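Local coordinates for protein 2-dehydropantoate 2-reductase (Geobacter metallireducens, PDB 3HN2) that probably catalyses the NADPH-dependent reduction of ketopantoate to (R)-pantoate, the second step of the route from 3-methyl-2-oxobutanoate in pantothenate biosynthesis, at residues Met221-Ala226 / Ala288-Glu293; Ile191-Leu196 / Lys215-Ile220. One frame throughout, in Å; residues are numbered along the deposited sequence.

Interaction 1: residues Met221-Ala226 / Ala288-Glu293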
loop_
_atom_site.group_PDB
_atom_site.type_symbol
_atom_site.label_atom_id
_atom_site.label_comp_id
_atom_site.label_asym_id
_atom_site.label_seq_id
_atom_site.Cartn_x
_atom_site.Cartn_y
_atom_site.Cartn_z
ATOM N N MET A 221 7.325 -14.967 -7.573
ATOM C CA MET A 221 6.173 -15.178 -6.707
ATOM C C MET A 221 5.488 -16.526 -6.884
ATOM O O MET A 221 5.209 -17.212 -5.890
ATOM C CB MET A 221 5.163 -14.071 -6.903
ATOM C CG MET A 221 5.538 -12.812 -6.176
ATOM S SD MET A 221 4.136 -11.700 -6.058
ATOM C CE MET A 221 4.933 -10.438 -5.093
ATOM N N LEU A 222 5.236 -16.909 -8.138
ATOM C CA LEU A 222 4.658 -18.226 -8.442
ATOM C C LEU A 222 5.483 -19.428 -7.938
ATOM O O LEU A 222 4.918 -20.479 -7.639
ATOM C CB LEU A 222 4.401 -18.372 -9.936
ATOM C CG LEU A 222 3.200 -17.600 -10.486
ATOM C CD1 LEU A 222 3.349 -17.282 -11.985
ATOM C CD2 LEU A 222 1.926 -18.356 -10.214
ATOM N N GLU A 223 6.801 -19.261 -7.857
ATOM C CA GLU A 223 7.706 -20.309 -7.408
ATOM C C GLU A 223 7.591 -20.510 -5.908
ATOM O O GLU A 223 7.497 -21.641 -5.441
ATOM C CB GLU A 223 9.151 -19.973 -7.778
ATOM C CG GLU A 223 9.466 -20.101 -9.259
ATOM C CD GLU A 223 10.931 -19.853 -9.578
ATOM O OE1 GLU A 223 11.769 -19.808 -8.645
ATOM O OE2 GLU A 223 11.244 -19.706 -10.778
ATOM N N VAL A 224 7.588 -19.395 -5.175
ATOM C CA VAL A 224 7.403 -19.365 -3.725
ATOM C C VAL A 224 6.073 -20.003 -3.319
ATOM O O VAL A 224 6.016 -20.763 -2.346
ATOM C CB VAL A 224 7.494 -17.914 -3.182
ATOM C CG1 VAL A 224 7.324 -17.869 -1.675
ATOM C CG2 VAL A 224 8.825 -17.282 -3.566
ATOM N N ILE A 225 5.023 -19.702 -4.082
ATOM C CA ILE A 225 3.704 -20.314 -3.905
ATOM C C ILE A 225 3.744 -21.834 -4.147
ATOM O O ILE A 225 3.183 -22.607 -3.356
ATOM C CB ILE A 225 2.640 -19.620 -4.797
ATOM C CG1 ILE A 225 2.303 -18.234 -4.242
ATOM C CG2 ILE A 225 1.361 -20.442 -4.886
ATOM C CD1 ILE A 225 1.564 -17.328 -5.232
ATOM N N ALA A 226 4.433 -22.252 -5.210
ATOM C CA ALA A 226 4.589 -23.673 -5.536
ATOM C C ALA A 226 5.376 -24.427 -4.457
ATOM O O ALA A 226 5.072 -25.583 -4.138
ATOM C CB ALA A 226 5.246 -23.835 -6.875
ATOM N N ALA A 288 11.000 -27.285 -8.451
ATOM C CA ALA A 288 11.842 -26.448 -9.296
ATOM C C ALA A 288 11.643 -24.982 -8.937
ATOM O O ALA A 288 10.556 -24.432 -9.117
ATOM C CB ALA A 288 11.519 -26.692 -10.759
ATOM N N MET A 289 12.692 -24.371 -8.394
ATOM C CA MET A 289 12.698 -22.941 -8.088
ATOM C C MET A 289 13.950 -22.246 -8.647
ATOM O O MET A 289 14.829 -21.843 -7.880
ATOM C CB MET A 289 12.580 -22.714 -6.578
ATOM C CG MET A 289 11.163 -22.825 -6.038
ATOM S SD MET A 289 11.069 -23.094 -4.259
ATOM C CE MET A 289 10.876 -21.441 -3.602
ATOM N N PRO A 290 14.033 -22.097 -9.988
ATOM C CA PRO A 290 15.250 -21.552 -10.606
ATOM C C PRO A 290 15.496 -20.080 -10.304
ATOM O O PRO A 290 16.650 -19.660 -10.179
ATOM C CB PRO A 290 15.003 -21.738 -12.111
ATOM C CG PRO A 290 13.841 -22.675 -12.217
ATOM C CD PRO A 290 13.018 -22.427 -11.003
ATOM N N ARG A 291 14.422 -19.307 -10.178
ATOM C CA ARG A 291 14.542 -17.861 -10.002
ATOM C C ARG A 291 14.973 -17.502 -8.588
ATOM O O ARG A 291 15.902 -16.690 -8.394
ATOM C CB ARG A 291 13.249 -17.141 -10.409
ATOM C CG ARG A 291 13.040 -17.095 -11.922
ATOM C CD ARG A 291 11.732 -16.391 -12.323
ATOM N NE ARG A 291 11.226 -16.901 -13.600
ATOM C CZ ARG A 291 10.462 -17.986 -13.741
ATOM N NH1 ARG A 291 10.094 -18.706 -12.686
ATOM N NH2 ARG A 291 10.068 -18.365 -14.946
ATOM N N VAL A 292 14.333 -18.140 -7.599
ATOM C CA VAL A 292 14.729 -17.964 -6.191
ATOM C C VAL A 292 16.200 -18.344 -6.047
ATOM O O VAL A 292 16.965 -17.642 -5.373
ATOM C CB VAL A 292 13.796 -18.706 -5.188
ATOM C CG1 VAL A 292 14.067 -18.242 -3.765
ATOM C CG2 VAL A 292 12.303 -18.465 -5.524
ATOM N N GLU A 293 16.629 -19.345 -6.805
ATOM C CA GLU A 293 17.992 -19.857 -6.689
ATOM C C GLU A 293 18.994 -18.898 -7.235
ATOM O O GLU A 293 19.960 -18.559 -6.555
ATOM C CB GLU A 293 18.155 -21.211 -7.379
ATOM C CG GLU A 293 18.301 -22.361 -6.390
ATOM C CD GLU A 293 18.973 -23.576 -6.995
ATOM O OE1 GLU A 293 20.130 -23.456 -7.450
ATOM O OE2 GLU A 293 18.346 -24.656 -7.003
#
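Glu-223 reaches from one turn of helix 211-229 to the first turn of helix 290-302, where its carboxylate lies over the backbone N-H groups that begin the helix. OE1 accepts a nearly straight bond from Val-292 N (3.2 Å, 168°), met on the syn side and 25° out of the carboxylate plane. Arg-291 N adds weak bonds to both oxygens, at 3.1 Å to Glu-223 OE1 and longer to Glu-223 OE2. The buried carboxylate thus accepts N-H groups in the first turn from a neighbouring helix, while Met-289 holds the N-cap position. Glu-223 OE2 also forms a salt bridge with Arg-291 NH1, at the guanidinium edge, modelled so short that its exact length is doubtful; the two planes are turned 47° apart. The extended chain of Glu-223 carries the charge across to helix 290-302, and the helix N-terminus probably steadies it further. Cutting Glu-223 back to an alanine is likely to leave the N-H groups of Arg-291 and Val-292, and the guanidinium, without their carboxylate mate. Met-289 packs against the base of the glutamate: its CG is 3.9 Å from Glu-223 CB, and a bend at chi3 brings CE to 4.0 Å from Val-224 CA. Val-224 CG2 meets Val-292 CG2 at 4.2 Å. Within the helical C-terminal domain, Val-292 and Met-289 pack on helix 271-284, and Val-224 on Val-188 of helix 179-200.

Interaction 2: residues Ile191-Leu196 / Lys215-Ile220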
loop_
_atom_site.group_PDB
_atom_site.type_symbol
_atom_site.label_atom_id
_atom_site.label_comp_id
_atom_site.label_asym_id
_atom_site.label_seq_id
_atom_site.Cartn_x
_atom_site.Cartn_y
_atom_site.Cartn_z
ATOM N N ILE A 191 10.569 -12.300 -0.852
ATOM C CA ILE A 191 11.566 -12.855 -1.758
ATOM C C ILE A 191 11.816 -11.965 -2.996
ATOM O O ILE A 191 12.960 -11.543 -3.180
ATOM C CB ILE A 191 11.357 -14.374 -2.033
ATOM C CG1 ILE A 191 11.710 -15.170 -0.763
ATOM C CG2 ILE A 191 12.205 -14.843 -3.203
ATOM C CD1 ILE A 191 11.504 -16.674 -0.855
ATOM N N PRO A 192 10.773 -11.647 -3.816
ATOM C CA PRO A 192 11.046 -10.712 -4.933
ATOM C C PRO A 192 11.560 -9.347 -4.493
ATOM O O PRO A 192 12.518 -8.851 -5.062
ATOM C CB PRO A 192 9.685 -10.564 -5.631
ATOM C CG PRO A 192 8.685 -11.021 -4.622
ATOM C CD PRO A 192 9.365 -12.090 -3.835
ATOM N N PHE A 193 10.986 -8.793 -3.436
ATOM C CA PHE A 193 11.269 -7.414 -3.072
ATOM C C PHE A 193 12.489 -7.204 -2.179
ATOM O O PHE A 193 13.337 -6.384 -2.513
ATOM C CB PHE A 193 9.999 -6.726 -2.583
ATOM C CG PHE A 193 8.951 -6.615 -3.655
ATOM C CD1 PHE A 193 7.884 -7.504 -3.699
ATOM C CD2 PHE A 193 9.062 -5.651 -4.661
ATOM C CE1 PHE A 193 6.919 -7.418 -4.705
ATOM C CE2 PHE A 193 8.102 -5.559 -5.671
ATOM C CZ PHE A 193 7.031 -6.440 -5.698
ATOM N N ASN A 194 12.626 -7.949 -1.082
ATOM C CA ASN A 194 13.902 -7.896 -0.346
ATOM C C ASN A 194 15.086 -8.465 -1.143
ATOM O O ASN A 194 16.238 -8.143 -0.857
ATOM C CB ASN A 194 13.810 -8.545 1.036
ATOM C CG ASN A 194 13.040 -7.700 2.024
ATOM O OD1 ASN A 194 11.844 -7.464 1.856
ATOM N ND2 ASN A 194 13.720 -7.243 3.067
ATOM N N GLY A 195 14.792 -9.280 -2.157
ATOM C CA GLY A 195 15.807 -9.779 -3.088
ATOM C C GLY A 195 16.286 -8.794 -4.147
ATOM O O GLY A 195 17.470 -8.455 -4.189
ATOM N N LEU A 196 15.367 -8.345 -4.999
ATOM C CA LEU A 196 15.688 -7.506 -6.169
ATOM C C LEU A 196 16.223 -6.137 -5.792
ATOM O O LEU A 196 17.239 -5.701 -6.322
ATOM C CB LEU A 196 14.457 -7.342 -7.067
ATOM C CG LEU A 196 14.196 -8.250 -8.278
ATOM C CD1 LEU A 196 14.932 -9.583 -8.239
ATOM C CD2 LEU A 196 12.700 -8.460 -8.453
ATOM N N LYS A 215 6.693 -9.028 -14.703
ATOM C CA LYS A 215 6.603 -10.421 -15.157
ATOM C C LYS A 215 7.605 -11.315 -14.416
ATOM O O LYS A 215 7.303 -12.473 -14.099
ATOM C CB LYS A 215 6.821 -10.488 -16.672
ATOM C CG LYS A 215 6.694 -11.870 -17.310
ATOM C CD LYS A 215 6.787 -11.756 -18.828
ATOM C CE LYS A 215 6.620 -13.096 -19.524
ATOM N NZ LYS A 215 7.919 -13.802 -19.697
ATOM N N LEU A 216 8.783 -10.758 -14.130
ATOM C CA LEU A 216 9.799 -11.422 -13.326
ATOM C C LEU A 216 9.296 -11.650 -11.899
ATOM O O LEU A 216 9.361 -12.764 -11.399
ATOM C CB LEU A 216 11.063 -10.573 -13.272
ATOM C CG LEU A 216 12.459 -11.203 -13.216
ATOM C CD1 LEU A 216 13.326 -10.300 -12.355
ATOM C CD2 LEU A 216 12.515 -12.646 -12.701
ATOM N N VAL A 217 8.808 -10.577 -11.270
ATOM C CA VAL A 217 8.242 -10.618 -9.931
ATOM C C VAL A 217 7.123 -11.648 -9.862
ATOM O O VAL A 217 7.107 -12.471 -8.950
ATOM C CB VAL A 217 7.767 -9.216 -9.467
ATOM C CG1 VAL A 217 6.954 -9.294 -8.188
ATOM C CG2 VAL A 217 8.957 -8.334 -9.221
ATOM N N ARG A 218 6.233 -11.632 -10.857
ATOM C CA ARG A 218 5.194 -12.659 -11.001
ATOM C C ARG A 218 5.761 -14.076 -10.946
ATOM O O ARG A 218 5.242 -14.912 -10.220
ATOM C CB ARG A 218 4.426 -12.482 -12.311
ATOM C CG ARG A 218 3.341 -11.432 -12.271
ATOM C CD ARG A 218 2.780 -11.210 -13.656
ATOM N NE ARG A 218 2.225 -9.868 -13.809
ATOM C CZ ARG A 218 2.297 -9.148 -14.926
ATOM N NH1 ARG A 218 1.762 -7.935 -14.966
ATOM N NH2 ARG A 218 2.913 -9.631 -16.000
ATOM N N GLY A 219 6.823 -14.320 -11.716
ATOM C CA GLY A 219 7.444 -15.632 -11.824
ATOM C C GLY A 219 8.108 -16.076 -10.536
ATOM O O GLY A 219 7.944 -17.229 -10.113
ATOM N N ILE A 220 8.849 -15.158 -9.915
ATOM C CA ILE A 220 9.468 -15.396 -8.614
ATOM C C ILE A 220 8.389 -15.771 -7.597
ATOM O O ILE A 220 8.513 -16.778 -6.889
ATOM C CB ILE A 220 10.271 -14.163 -8.130
ATOM C CG1 ILE A 220 11.523 -13.975 -8.985
ATOM C CG2 ILE A 220 10.678 -14.309 -6.659
ATOM C CD1 ILE A 220 12.123 -12.573 -8.894
#
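Val-217 and Ile-220, one turn apart on helix 211-229, face Pro-192 and Leu-196 of helix 179-200 in a wholly apolar contact. Val-217 divides its two methyls between partners. CG1, anti to the backbone N (chi1 170°), sits 3.8 Å from Phe-193 CZ and also meets Pro-192 CB, whereas CG2 approaches Leu-196 CD2 at 3.8 Å. Phe-193 and Val-217 cross at about a right angle, and the methyl comes to the ring obliquely. Ile-220 is likewise shared: its CG2 lies 3.8 Å from Pro-192 CD and 3.8 Å from Ile-191 CG2, Pro-192 and Ile-220 sliding past each other in opposite directions. The other branch of Ile-220, swung beside the backbone N (chi1 -70°), sends CD1 tip to tip against Leu-196, 4.2 Å from its CD1. Leu-216 adds a looser touch to Leu-196 at the margin.

The proline ring closes on its own backbone nitrogen, which therefore has no N-H for the preceding turn; helix 179-200 kinks here, and the ring itself serves as a contact surface. The segment axes approach to 9.8 Å, with their directions 121° apart. This is helix-to-helix packing in the core of the all-helical C-terminal domain of the ketopantoate reductase family. In the next shell Phe-193 stacks on Trp-189 of its own helix. Helix 204-207 packs on Phe-193, Leu-196 and Val-217 through Ile-207, helix 241-249 reaches Val-217 through Leu-246, and helix 290-302 meets Ile-191 through Val-292 and Leu-196 through Leu-295.

Overall arrangement
Both contacts use consecutive turns of helix 211-229 within the all-helical part of the C-terminal ketopantoate reductase region, their centres about 9 Å apart. Interaction 2 is a buried, purely hydrocarbon seam against helix 179-200. Interaction 1 is only partly buried and joins the same helix to the start of helix 290-302 through a salt bridge and backbone N-H bonds to a carboxylate, beside a buried apolar patch. The two meet directly: Met-221 CE lies 3.6 Å from Phe-193 CE1, and the aliphatic part of Arg-291 rests on Leu-216, CD to CD2 3.8 Å. Helix 211-229 thus offers hydrocarbon to helix 179-200 and a buried carboxylate to helix 290-302, whose Arg-291 lies at the exposed side.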